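PDB 2FZ2: capsid protein from Turnip yellow mosaic virus, which self-assembles as 180 copies into a T=3 icosahedral capsid that encloses the single-stranded RNA genome of the virus. Local coordinates for residues V91-V96 / P151-S156; D46-L51 / T103-T108. One frame throughout, in Å; residues are numbered along the deposited sequence.

Contact 1 (V91-V96 / P151-S156); sequences VGVCWV and PKLLIS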
loop_
_atom_site.group_PDB
_atom_site.type_symbol
_atom_site.label_atom_id
_atom_site.label_comp_id
_atom_site.label_asym_id
_atom_site.label_seq_id
_atom_site.Cartn_x
_atom_site.Cartn_y
_atom_site.Cartn_z
ATOM N N VAL D 91 -7.274 134.297 -8.940
ATOM C CA VAL D 91 -6.240 133.677 -9.737
ATOM C C VAL D 91 -6.798 132.554 -10.576
ATOM O O VAL D 91 -7.551 131.698 -10.084
ATOM C CB VAL D 91 -5.160 133.110 -8.861
ATOM C CG1 VAL D 91 -3.957 132.763 -9.690
ATOM C CG2 VAL D 91 -4.817 134.104 -7.793
ATOM N N GLY D 92 -6.414 132.565 -11.847
ATOM C CA GLY D 92 -6.874 131.553 -12.773
ATOM C C GLY D 92 -5.710 130.705 -13.192
ATOM O O GLY D 92 -4.595 131.212 -13.362
ATOM N N VAL D 93 -5.973 129.418 -13.378
ATOM C CA VAL D 93 -4.920 128.499 -13.746
ATOM C C VAL D 93 -5.337 127.407 -14.693
ATOM O O VAL D 93 -6.411 126.815 -14.557
ATOM C CB VAL D 93 -4.354 127.813 -12.511
ATOM C CG1 VAL D 93 -3.320 126.779 -12.905
ATOM C CG2 VAL D 93 -3.772 128.832 -11.601
ATOM N N CYS D 94 -4.456 127.121 -15.639
ATOM C CA CYS D 94 -4.733 126.073 -16.580
ATOM C C CYS D 94 -3.530 125.504 -17.293
ATOM O O CYS D 94 -2.704 126.229 -17.857
ATOM C CB CYS D 94 -5.745 126.545 -17.602
ATOM S SG CYS D 94 -6.604 125.143 -18.298
ATOM N N TRP D 95 -3.439 124.184 -17.248
ATOM C CA TRP D 95 -2.359 123.478 -17.899
ATOM C C TRP D 95 -2.889 123.161 -19.285
ATOM O O TRP D 95 -4.020 122.705 -19.439
ATOM C CB TRP D 95 -2.034 122.193 -17.142
ATOM C CG TRP D 95 -1.228 122.399 -15.894
ATOM C CD1 TRP D 95 -1.604 122.108 -14.616
ATOM C CD2 TRP D 95 0.099 122.907 -15.813
ATOM N NE1 TRP D 95 -0.588 122.404 -13.741
ATOM C CE2 TRP D 95 0.471 122.896 -14.451
ATOM C CE3 TRP D 95 1.014 123.371 -16.761
ATOM C CZ2 TRP D 95 1.715 123.331 -14.015
ATOM C CZ3 TRP D 95 2.249 123.801 -16.329
ATOM C CH2 TRP D 95 2.591 123.780 -14.966
ATOM N N VAL D 96 -2.064 123.385 -20.293
ATOM C CA VAL D 96 -2.494 123.163 -21.657
ATOM C C VAL D 96 -1.295 122.901 -22.586
ATOM O O VAL D 96 -0.199 123.409 -22.358
ATOM C CB VAL D 96 -3.298 124.402 -22.107
ATOM C CG1 VAL D 96 -2.424 125.343 -22.888
ATOM C CG2 VAL D 96 -4.484 123.988 -22.901
ATOM N N PRO D 151 4.201 121.060 -22.141
ATOM C CA PRO D 151 3.364 121.823 -21.215
ATOM C C PRO D 151 3.516 123.321 -21.331
ATOM O O PRO D 151 4.633 123.839 -21.506
ATOM C CB PRO D 151 3.785 121.312 -19.851
ATOM C CG PRO D 151 4.456 119.994 -20.141
ATOM C CD PRO D 151 5.147 120.196 -21.435
ATOM N N LYS D 152 2.371 123.991 -21.232
ATOM C CA LYS D 152 2.241 125.446 -21.308
ATOM C C LYS D 152 1.374 125.820 -20.115
ATOM O O LYS D 152 0.363 125.176 -19.854
ATOM C CB LYS D 152 1.526 125.842 -22.609
ATOM C CG LYS D 152 1.383 127.345 -22.908
ATOM C CD LYS D 152 0.337 127.571 -24.028
ATOM C CE LYS D 152 0.740 128.663 -25.035
ATOM N NZ LYS D 152 -0.444 129.316 -25.718
ATOM N N LEU D 153 1.750 126.853 -19.379
ATOM C CA LEU D 153 0.942 127.219 -18.232
ATOM C C LEU D 153 0.260 128.559 -18.412
ATOM O O LEU D 153 0.889 129.548 -18.800
ATOM C CB LEU D 153 1.789 127.243 -16.970
ATOM C CG LEU D 153 1.054 127.769 -15.745
ATOM C CD1 LEU D 153 0.357 126.628 -15.038
ATOM C CD2 LEU D 153 2.037 128.434 -14.829
ATOM N N LEU D 154 -1.033 128.585 -18.117
ATOM C CA LEU D 154 -1.816 129.795 -18.253
ATOM C C LEU D 154 -2.203 130.334 -16.904
ATOM O O LEU D 154 -2.774 129.605 -16.094
ATOM C CB LEU D 154 -3.075 129.500 -19.053
ATOM C CG LEU D 154 -2.784 129.117 -20.499
ATOM C CD1 LEU D 154 -4.068 128.854 -21.254
ATOM C CD2 LEU D 154 -2.018 130.245 -21.151
ATOM N N ILE D 155 -1.906 131.607 -16.664
ATOM C CA ILE D 155 -2.265 132.235 -15.389
ATOM C C ILE D 155 -2.997 133.551 -15.583
ATOM O O ILE D 155 -2.583 134.391 -16.390
ATOM C CB ILE D 155 -1.043 132.562 -14.525
ATOM C CG1 ILE D 155 -0.219 131.309 -14.254
ATOM C CG2 ILE D 155 -1.505 133.181 -13.235
ATOM C CD1 ILE D 155 -0.963 130.268 -13.519
ATOM N N SER D 156 -4.061 133.752 -14.816
ATOM C CA SER D 156 -4.825 134.981 -14.927
ATOM C C SER D 156 -4.971 135.619 -13.556
ATOM O O SER D 156 -5.346 134.953 -12.588
ATOM C CB SER D 156 -6.206 134.681 -15.537
ATOM O OG SER D 156 -7.256 134.782 -14.579
#
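W95 and L153 face each other as a non-hydrogen-bonded pair of two antiparallel strands, and the leucine sets one methyl against the indole. CD1 of L153 stands 3.5 Å from the centroid of the six-membered ring of W95, almost exactly on the ring normal, a CH-pi contact over the face, while CB of L153 reaches CZ3 of W95 at 3.5 Å. With CG of W95 beside its own backbone N (chi1 -78°), the indole leans toward the partner strand. On the same side of the sheet V93 and I155 lie side by side, CG2 of V93 3.7 Å from CD1 of I155. The reverse side carries C94 against L154 and V96 alongside K152, where CG1 of V96 meets CD of the lysine at 3.7 Å. Backbone bonds at the pairs G92-S156, C94-L154 and V96-K152 set this register; the bond from K152 N to V96 O is weak. Further out, strand 66-80 of the facing sheet covers W95 through L74 and V76, as in a jelly-roll sandwich, and W95 NE1 bonds to V130 O. The indole is therefore held through both its polar edge and its apolar face, in an interior whose backbone polarity is largely met by sheet pairing.

Contact 2 (D46-L51 / T103-T108); sequences DAEASL and TPTQIT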
loop_
_atom_site.group_PDB
_atom_site.type_symbol
_atom_site.label_atom_id
_atom_site.label_comp_id
_atom_site.label_asym_id
_atom_site.label_seq_id
_atom_site.Cartn_x
_atom_site.Cartn_y
_atom_site.Cartn_z
ATOM N N ASP D 46 -4.143 143.685 -12.406
ATOM C CA ASP D 46 -4.594 142.522 -13.152
ATOM C C ASP D 46 -3.446 142.296 -14.111
ATOM O O ASP D 46 -2.831 143.251 -14.608
ATOM C CB ASP D 46 -5.866 142.788 -13.968
ATOM C CG ASP D 46 -6.943 143.480 -13.175
ATOM O OD1 ASP D 46 -6.635 144.502 -12.521
ATOM O OD2 ASP D 46 -8.102 143.009 -13.219
ATOM N N ALA D 47 -3.135 141.038 -14.354
ATOM C CA ALA D 47 -2.071 140.714 -15.270
ATOM C C ALA D 47 -2.284 139.274 -15.612
ATOM O O ALA D 47 -3.091 138.595 -14.976
ATOM C CB ALA D 47 -0.735 140.906 -14.615
ATOM N N GLU D 48 -1.582 138.806 -16.629
ATOM C CA GLU D 48 -1.723 137.422 -17.019
ATOM C C GLU D 48 -0.394 136.931 -17.531
ATOM O O GLU D 48 0.514 137.729 -17.791
ATOM C CB GLU D 48 -2.801 137.276 -18.093
ATOM C CG GLU D 48 -2.814 138.375 -19.142
ATOM C CD GLU D 48 -3.141 137.838 -20.528
ATOM O OE1 GLU D 48 -4.325 137.932 -20.942
ATOM O OE2 GLU D 48 -2.213 137.320 -21.201
ATOM N N ALA D 49 -0.273 135.617 -17.658
ATOM C CA ALA D 49 0.960 135.036 -18.143
ATOM C C ALA D 49 0.738 133.659 -18.719
ATOM O O ALA D 49 -0.008 132.846 -18.170
ATOM C CB ALA D 49 1.960 134.966 -17.030
ATOM N N SER D 50 1.384 133.409 -19.847
ATOM C CA SER D 50 1.288 132.120 -20.509
ATOM C C SER D 50 2.705 131.754 -20.812
ATOM O O SER D 50 3.487 132.587 -21.283
ATOM C CB SER D 50 0.507 132.210 -21.827
ATOM O OG SER D 50 0.042 133.530 -22.077
ATOM N N LEU D 51 3.065 130.517 -20.530
ATOM C CA LEU D 51 4.420 130.135 -20.841
ATOM C C LEU D 51 4.694 128.655 -21.019
ATOM O O LEU D 51 4.277 127.803 -20.232
ATOM C CB LEU D 51 5.381 130.729 -19.817
ATOM C CG LEU D 51 5.512 129.915 -18.549
ATOM C CD1 LEU D 51 6.329 130.668 -17.543
ATOM C CD2 LEU D 51 4.130 129.621 -18.033
ATOM N N THR D 103 -5.826 131.615 -24.546
ATOM C CA THR D 103 -5.184 132.688 -23.842
ATOM C C THR D 103 -5.779 132.689 -22.439
ATOM O O THR D 103 -6.906 132.241 -22.234
ATOM C CB THR D 103 -5.435 134.026 -24.584
ATOM O OG1 THR D 103 -5.582 135.100 -23.648
ATOM C CG2 THR D 103 -6.688 133.928 -25.424
ATOM N N PRO D 104 -5.013 133.153 -21.447
ATOM C CA PRO D 104 -5.492 133.198 -20.063
ATOM C C PRO D 104 -6.889 133.814 -19.902
ATOM O O PRO D 104 -7.640 133.444 -18.997
ATOM C CB PRO D 104 -4.422 134.016 -19.351
ATOM C CG PRO D 104 -3.181 133.764 -20.146
ATOM C CD PRO D 104 -3.630 133.650 -21.569
ATOM N N THR D 105 -7.225 134.758 -20.772
ATOM C CA THR D 105 -8.528 135.415 -20.734
ATOM C C THR D 105 -9.660 134.393 -20.780
ATOM O O THR D 105 -10.706 134.551 -20.141
ATOM C CB THR D 105 -8.702 136.357 -21.938
ATOM O OG1 THR D 105 -7.421 136.849 -22.363
ATOM C CG2 THR D 105 -9.598 137.524 -21.564
ATOM N N GLN D 106 -9.434 133.335 -21.540
ATOM C CA GLN D 106 -10.435 132.303 -21.703
ATOM C C GLN D 106 -10.172 131.027 -20.915
ATOM O O GLN D 106 -10.468 129.936 -21.389
ATOM C CB GLN D 106 -10.568 131.964 -23.187
ATOM C CG GLN D 106 -9.251 131.928 -23.944
ATOM C CD GLN D 106 -9.370 132.514 -25.332
ATOM O OE1 GLN D 106 -9.172 131.819 -26.335
ATOM N NE2 GLN D 106 -9.691 133.805 -25.402
ATOM N N ILE D 107 -9.639 131.150 -19.709
ATOM C CA ILE D 107 -9.368 129.958 -18.915
ATOM C C ILE D 107 -10.680 129.269 -18.571
ATOM O O ILE D 107 -10.818 128.041 -18.595
ATOM C CB ILE D 107 -8.656 130.308 -17.604
ATOM C CG1 ILE D 107 -7.215 130.738 -17.897
ATOM C CG2 ILE D 107 -8.683 129.101 -16.669
ATOM C CD1 ILE D 107 -6.370 130.992 -16.669
ATOM N N THR D 108 -11.657 130.092 -18.258
ATOM C CA THR D 108 -12.957 129.607 -17.890
ATOM C C THR D 108 -13.757 128.981 -19.030
ATOM O O THR D 108 -14.744 128.305 -18.772
ATOM C CB THR D 108 -13.728 130.739 -17.276
ATOM O OG1 THR D 108 -13.254 131.983 -17.819
ATOM C CG2 THR D 108 -13.480 130.753 -15.803
#
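The approach of P104 to E48 and S50 is a small surface contact in which a loop rests against one side of a strand without pairing with it. Strand 47-52 is an outermost strand, within this chain, of the four-stranded antiparallel sheet; residues 103-108 belong to the loop that connects strands 89-97 and 114-118. P104, at the start of a short 3-10 turn, supplies most of the loop's contact. Its CB is directed toward the strand, and the ring meets E48 and S50, two residues on the same face of the strand. CB of P104 lies 3.9 Å from CB of E48, and the two side chains cross at about a right angle. OG of S50 comes to the other end of the ring, 3.7 Å from CD of P104. The glutamate chain, turned between its backbone N and carbonyl carbon (chi1 40°) and bent at chi2, brings its carboxylate past the proline: OE2 is 3.8 Å from CG of P104, whereas OE1 extends toward the hydroxyls of the turn, 3.6 Å from OG1 of T105. Those hydroxyls are hydrogen-bonded to each other, OG1 of T103 to OG1 of T105 at 2.8 Å, and the turn is closed by Q106 N bonding to T103 O. Beneath, P104 also packs on L154 of the adjacent strand 151-158, and beyond the contact T108 OG1 bonds to E38 of a neighbouring subunit. Proline carbons thus make most of the contact, and the E48 carboxylate probably exerts a weak polar attraction on the threonine hydroxyls.

How the contacts relate
Both contacts reach the same antiparallel sheet, where strand 151-158 lies between strands 89-97 and 47-52. Contact 1 is buried and joins two of these strands edge to edge through a regular series of backbone bonds; contact 2 lies at the surface, where a loop touches the sheet chiefly through side chains. They meet directly: I155 N and L153 N probably bond to A49 O and L51 O, and L154 of contact 1 is a residue they share, packing on S50 as well as on the proline. Aromatic and aliphatic burial in contact 1 gives way to a proline ring among polar groups in contact 2.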